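Ancylostoma secreted protein 1 (Necator americanus, PDB 3NT8) is a secreted hookworm protein built of two CAP domains and is probably associated with the transition of infective larvae to parasitism. Local coordinates at residues 98-112 and 168-182. Residues are numbered along the deposited sequence; the frame is centred on the assembly and turned at random.
Sequences GVAQNTMSWSSSGGY and GTKLAVSCIYNGVGY
Ala100 sets its methyl into a hollow where the chain turns away after strand 170-177: Ala100 CB lies 3.4 Å from Gly179 O and 3.5 Å from Tyr182 CE2, at the ring edge. From there strands 100-107 and 170-177 run as a worked example of antiparallel pairing, strand 100-107 bordering the sheet of the first CAP domain. Helices 119-127 and 147-153 cover the face bearing Asn102 and Trp106. Here the indole lies alongside Leu171, Trp106 CD1 4.0 Å from Leu171 CD2, with Met104 CE over one indole face. Leu171 CB presses on a face of the Tyr112 ring, a CH-pi contact joining the loop after strand 100-107 to strand 170-177. Asn102 CB meets the Tyr177 ring edge; its amide, turned 79° to the ring, bonds Tyr177 OH weakly, Asn151 and His44 being their stronger partners. The other face is mostly polar, though Val99 CG2 packs 3.8 Å from Ile176 CG2. Extended Gln101 (chi1 179°) delivers NE2 straight (169°) to Ser174 OG, while OE1 accepts from Ala94 N. Ser174 OG donates to Asn102 O at 2.7 Å, reaching it from the opposite face to Cys175 N. Lys170 NZ reaches Ser105 OG at 2.7 Å. Buried Ser174 thus both donates and accepts, tying side chains into the backbone ladder.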
loop_
_atom_site.group_PDB
_atom_site.type_symbol
_atom_site.label_atom_id
_atom_site.label_comp_id
_atom_site.label_asym_id
_atom_site.label_seq_id
_atom_site.Cartn_x
_atom_site.Cartn_y
_atom_site.Cartn_z
ATOM N N GLY A 98 -10.691 -5.455 6.263
ATOM C CA GLY A 98 -10.217 -5.265 4.897
ATOM C C GLY A 98 -10.409 -3.886 4.277
ATOM O O GLY A 98 -10.081 -3.683 3.100
ATOM N N VAL A 99 -10.914 -2.925 5.055
ATOM C CA VAL A 99 -11.354 -1.654 4.474
ATOM C C VAL A 99 -11.003 -0.422 5.311
ATOM O O VAL A 99 -10.829 -0.517 6.539
ATOM C CB VAL A 99 -12.894 -1.656 4.203
ATOM C CG1 VAL A 99 -13.257 -2.671 3.051
ATOM C CG2 VAL A 99 -13.680 -1.935 5.539
ATOM N N ALA A 100 -10.913 0.720 4.618
ATOM C CA ALA A 100 -10.838 2.012 5.280
ATOM C C ALA A 100 -12.271 2.616 5.346
ATOM O O ALA A 100 -13.129 2.273 4.567
ATOM C CB ALA A 100 -9.890 2.905 4.517
ATOM N N GLN A 101 -12.509 3.504 6.288
ATOM C CA GLN A 101 -13.824 4.033 6.492
ATOM C C GLN A 101 -13.861 5.555 6.620
ATOM O O GLN A 101 -13.048 6.143 7.283
ATOM C CB GLN A 101 -14.465 3.400 7.748
ATOM C CG GLN A 101 -15.858 3.917 8.065
ATOM C CD GLN A 101 -16.488 3.185 9.238
ATOM O OE1 GLN A 101 -15.815 2.468 9.993
ATOM N NE2 GLN A 101 -17.749 3.393 9.418
ATOM N N ASN A 102 -14.862 6.144 5.978
ATOM C CA ASN A 102 -15.205 7.532 6.074
ATOM C C ASN A 102 -16.579 7.650 6.739
ATOM O O ASN A 102 -17.494 6.890 6.416
ATOM C CB ASN A 102 -15.282 8.126 4.672
ATOM C CG ASN A 102 -13.982 8.770 4.216
ATOM O OD1 ASN A 102 -13.035 8.874 4.964
ATOM N ND2 ASN A 102 -13.942 9.185 2.951
ATOM N N THR A 103 -16.728 8.614 7.641
ATOM C CA THR A 103 -17.928 8.713 8.463
ATOM C C THR A 103 -18.312 10.180 8.777
ATOM O O THR A 103 -17.432 11.098 8.887
ATOM C CB THR A 103 -17.795 7.872 9.801
ATOM O OG1 THR A 103 -19.067 7.845 10.442
ATOM C CG2 THR A 103 -16.787 8.507 10.757
ATOM N N MET A 104 -19.627 10.392 8.875
ATOM C CA MET A 104 -20.177 11.730 9.096
ATOM C C MET A 104 -21.472 11.593 9.866
ATOM O O MET A 104 -22.298 10.731 9.573
ATOM C CB MET A 104 -20.465 12.449 7.782
ATOM C CG MET A 104 -21.024 13.785 7.920
ATOM S SD MET A 104 -19.794 14.852 8.585
ATOM C CE MET A 104 -20.771 16.367 8.437
ATOM N N SER A 105 -21.647 12.488 10.822
ATOM C CA SER A 105 -22.845 12.478 11.638
ATOM C C SER A 105 -23.593 13.808 11.522
ATOM O O SER A 105 -22.994 14.881 11.623
ATOM C CB SER A 105 -22.497 12.134 13.092
ATOM O OG SER A 105 -23.680 12.131 13.894
ATOM N N TRP A 106 -24.904 13.736 11.278
ATOM C CA TRP A 106 -25.750 14.931 11.280
ATOM C C TRP A 106 -26.776 14.923 12.402
ATOM O O TRP A 106 -27.304 13.864 12.781
ATOM C CB TRP A 106 -26.496 15.060 9.949
ATOM C CG TRP A 106 -25.616 15.085 8.775
ATOM C CD1 TRP A 106 -25.210 14.015 8.023
ATOM C CD2 TRP A 106 -25.039 16.235 8.181
ATOM N NE1 TRP A 106 -24.387 14.437 7.007
ATOM C CE2 TRP A 106 -24.272 15.796 7.074
ATOM C CE3 TRP A 106 -25.091 17.603 8.472
ATOM C CZ2 TRP A 106 -23.565 16.672 6.259
ATOM C CZ3 TRP A 106 -24.389 18.482 7.664
ATOM C CH2 TRP A 106 -23.628 18.011 6.566
ATOM N N SER A 107 -27.075 16.106 12.938
ATOM C CA SER A 107 -28.153 16.218 13.903
ATOM C C SER A 107 -29.124 17.283 13.485
ATOM O O SER A 107 -28.748 18.343 12.971
ATOM C CB SER A 107 -27.660 16.476 15.329
ATOM O OG SER A 107 -26.921 15.377 15.820
ATOM N N SER A 108 -30.396 16.983 13.680
ATOM C CA SER A 108 -31.431 17.980 13.448
ATOM C C SER A 108 -32.644 17.587 14.249
ATOM O O SER A 108 -32.997 16.409 14.281
ATOM C CB SER A 108 -31.766 18.084 11.968
ATOM O OG SER A 108 -32.894 18.923 11.749
ATOM N N SER A 109 -33.271 18.584 14.869
ATOM C CA SER A 109 -34.420 18.421 15.761
ATOM C C SER A 109 -35.672 18.072 14.994
ATOM O O SER A 109 -36.664 17.587 15.581
ATOM C CB SER A 109 -34.666 19.700 16.559
ATOM O OG SER A 109 -34.886 20.803 15.682
ATOM N N GLY A 110 -35.626 18.321 13.683
ATOM C CA GLY A 110 -36.724 17.971 12.778
ATOM C C GLY A 110 -36.685 16.577 12.174
ATOM O O GLY A 110 -37.607 16.175 11.451
ATOM N N GLY A 111 -35.637 15.825 12.480
ATOM C CA GLY A 111 -35.460 14.489 11.906
ATOM C C GLY A 111 -35.024 14.499 10.428
ATOM O O GLY A 111 -34.543 15.494 9.922
ATOM N N TYR A 112 -35.215 13.374 9.727
ATOM C CA TYR A 112 -34.674 13.220 8.371
ATOM C C TYR A 112 -35.667 12.430 7.509
ATOM O O TYR A 112 -35.518 11.198 7.316
ATOM C CB TYR A 112 -33.276 12.566 8.426
ATOM C CG TYR A 112 -32.211 13.459 9.077
ATOM C CD1 TYR A 112 -31.723 14.569 8.414
ATOM C CD2 TYR A 112 -31.695 13.170 10.345
ATOM C CE1 TYR A 112 -30.772 15.375 8.960
ATOM C CE2 TYR A 112 -30.704 13.963 10.902
ATOM C CZ TYR A 112 -30.269 15.084 10.203
ATOM O OH TYR A 112 -29.336 15.932 10.710
ATOM N N GLY A 168 -33.793 8.572 14.606
ATOM C CA GLY A 168 -34.611 9.664 15.132
ATOM C C GLY A 168 -34.209 11.044 14.667
ATOM O O GLY A 168 -34.735 11.537 13.681
ATOM N N THR A 169 -33.300 11.689 15.388
ATOM C CA THR A 169 -32.868 13.085 15.085
ATOM C C THR A 169 -31.417 13.092 14.641
ATOM O O THR A 169 -30.786 14.152 14.523
ATOM C CB THR A 169 -33.019 14.066 16.310
ATOM O OG1 THR A 169 -32.499 13.435 17.483
ATOM C CG2 THR A 169 -34.478 14.459 16.551
ATOM N N LYS A 170 -30.890 11.895 14.409
ATOM C CA LYS A 170 -29.512 11.749 14.067
ATOM C C LYS A 170 -29.380 10.952 12.760
ATOM O O LYS A 170 -30.095 10.004 12.528
ATOM C CB LYS A 170 -28.772 11.066 15.233
ATOM C CG LYS A 170 -27.258 10.886 15.067
ATOM C CD LYS A 170 -26.600 10.588 16.456
ATOM C CE LYS A 170 -25.055 10.806 16.546
ATOM N NZ LYS A 170 -24.308 10.044 15.461
ATOM N N LEU A 171 -28.424 11.335 11.918
ATOM C CA LEU A 171 -28.191 10.649 10.636
ATOM C C LEU A 171 -26.718 10.336 10.488
ATOM O O LEU A 171 -25.894 11.193 10.582
ATOM C CB LEU A 171 -28.646 11.516 9.451
ATOM C CG LEU A 171 -28.350 10.962 8.040
ATOM C CD1 LEU A 171 -29.226 9.781 7.661
ATOM C CD2 LEU A 171 -28.564 12.019 7.034
ATOM N N ALA A 172 -26.401 9.085 10.244
ATOM C CA ALA A 172 -25.013 8.767 9.998
ATOM C C ALA A 172 -24.911 8.337 8.531
ATOM O O ALA A 172 -25.784 7.584 8.032
ATOM C CB ALA A 172 -24.548 7.665 10.954
ATOM N N VAL A 173 -23.929 8.907 7.842
ATOM C CA VAL A 173 -23.609 8.586 6.457
ATOM C C VAL A 173 -22.139 8.177 6.385
ATOM O O VAL A 173 -21.307 8.837 6.966
ATOM C CB VAL A 173 -23.820 9.787 5.534
ATOM C CG1 VAL A 173 -23.569 9.339 4.079
ATOM C CG2 VAL A 173 -25.231 10.401 5.733
ATOM N N SER A 174 -21.851 7.062 5.730
ATOM C CA SER A 174 -20.544 6.395 5.856
ATOM C C SER A 174 -20.222 5.633 4.552
ATOM O O SER A 174 -21.089 5.218 3.869
ATOM C CB SER A 174 -20.456 5.448 7.083
ATOM O OG SER A 174 -19.100 4.942 7.266
ATOM N N CYS A 175 -18.943 5.506 4.231
ATOM C CA CYS A 175 -18.479 4.766 3.046
ATOM C C CYS A 175 -17.246 4.060 3.518
ATOM O O CYS A 175 -16.501 4.598 4.336
ATOM C CB CYS A 175 -18.093 5.696 1.860
ATOM S SG CYS A 175 -19.401 6.565 1.010
ATOM N N ILE A 176 -17.062 2.837 3.007
ATOM C CA ILE A 176 -15.865 2.040 3.241
ATOM C C ILE A 176 -15.208 1.721 1.909
ATOM O O ILE A 176 -15.884 1.712 0.869
ATOM C CB ILE A 176 -16.142 0.684 4.001
ATOM C CG1 ILE A 176 -17.355 -0.027 3.451
ATOM C CG2 ILE A 176 -16.309 0.876 5.476
ATOM C CD1 ILE A 176 -17.384 -1.429 3.889
ATOM N N TYR A 177 -13.901 1.474 1.940
ATOM C CA TYR A 177 -13.081 1.422 0.708
ATOM C C TYR A 177 -12.088 0.312 0.856
ATOM O O TYR A 177 -11.519 0.172 1.917
ATOM C CB TYR A 177 -12.287 2.736 0.526
ATOM C CG TYR A 177 -13.128 3.968 0.540
ATOM C CD1 TYR A 177 -13.464 4.629 -0.658
ATOM C CD2 TYR A 177 -13.521 4.536 1.726
ATOM C CE1 TYR A 177 -14.194 5.787 -0.623
ATOM C CE2 TYR A 177 -14.249 5.704 1.743
ATOM C CZ TYR A 177 -14.573 6.329 0.570
ATOM O OH TYR A 177 -15.339 7.443 0.556
ATOM N N ASN A 178 -11.859 -0.467 -0.193
ATOM C CA ASN A 178 -10.928 -1.560 -0.130
ATOM C C ASN A 178 -9.442 -1.133 -0.297
ATOM O O ASN A 178 -8.589 -1.968 -0.653
ATOM C CB ASN A 178 -11.270 -2.636 -1.171
ATOM C CG ASN A 178 -11.010 -2.169 -2.631
ATOM O OD1 ASN A 178 -10.975 -0.966 -2.917
ATOM N ND2 ASN A 178 -10.851 -3.134 -3.555
ATOM N N GLY A 179 -9.147 0.147 -0.071
ATOM C CA GLY A 179 -7.764 0.606 -0.087
ATOM C C GLY A 179 -7.597 1.614 1.034
ATOM O O GLY A 179 -8.572 2.304 1.426
ATOM N N VAL A 180 -6.359 1.726 1.505
ATOM C CA VAL A 180 -6.002 2.629 2.577
ATOM C C VAL A 180 -5.197 3.861 2.053
ATOM O O VAL A 180 -4.081 3.716 1.521
ATOM C CB VAL A 180 -5.231 1.821 3.683
ATOM C CG1 VAL A 180 -4.831 2.726 4.841
ATOM C CG2 VAL A 180 -6.132 0.645 4.170
ATOM N N GLY A 181 -5.741 5.070 2.213
ATOM C CA GLY A 181 -5.072 6.282 1.704
ATOM C C GLY A 181 -4.439 7.171 2.761
ATOM O O GLY A 181 -3.759 8.158 2.434
ATOM N N TYR A 182 -4.651 6.820 4.028
ATOM C CA TYR A 182 -4.096 7.565 5.135
ATOM C C TYR A 182 -2.732 7.040 5.701
ATOM O O TYR A 182 -2.412 7.240 6.890
ATOM C CB TYR A 182 -5.154 7.704 6.215
ATOM C CG TYR A 182 -5.825 6.402 6.580
ATOM C CD1 TYR A 182 -5.200 5.536 7.475
ATOM C CD2 TYR A 182 -7.076 6.036 6.056
ATOM C CE1 TYR A 182 -5.774 4.340 7.825
ATOM C CE2 TYR A 182 -7.692 4.821 6.422
ATOM C CZ TYR A 182 -7.016 3.983 7.321
ATOM O OH TYR A 182 -7.503 2.748 7.729
HETATM O O HOH W 1 -36.287 11.101 11.350
#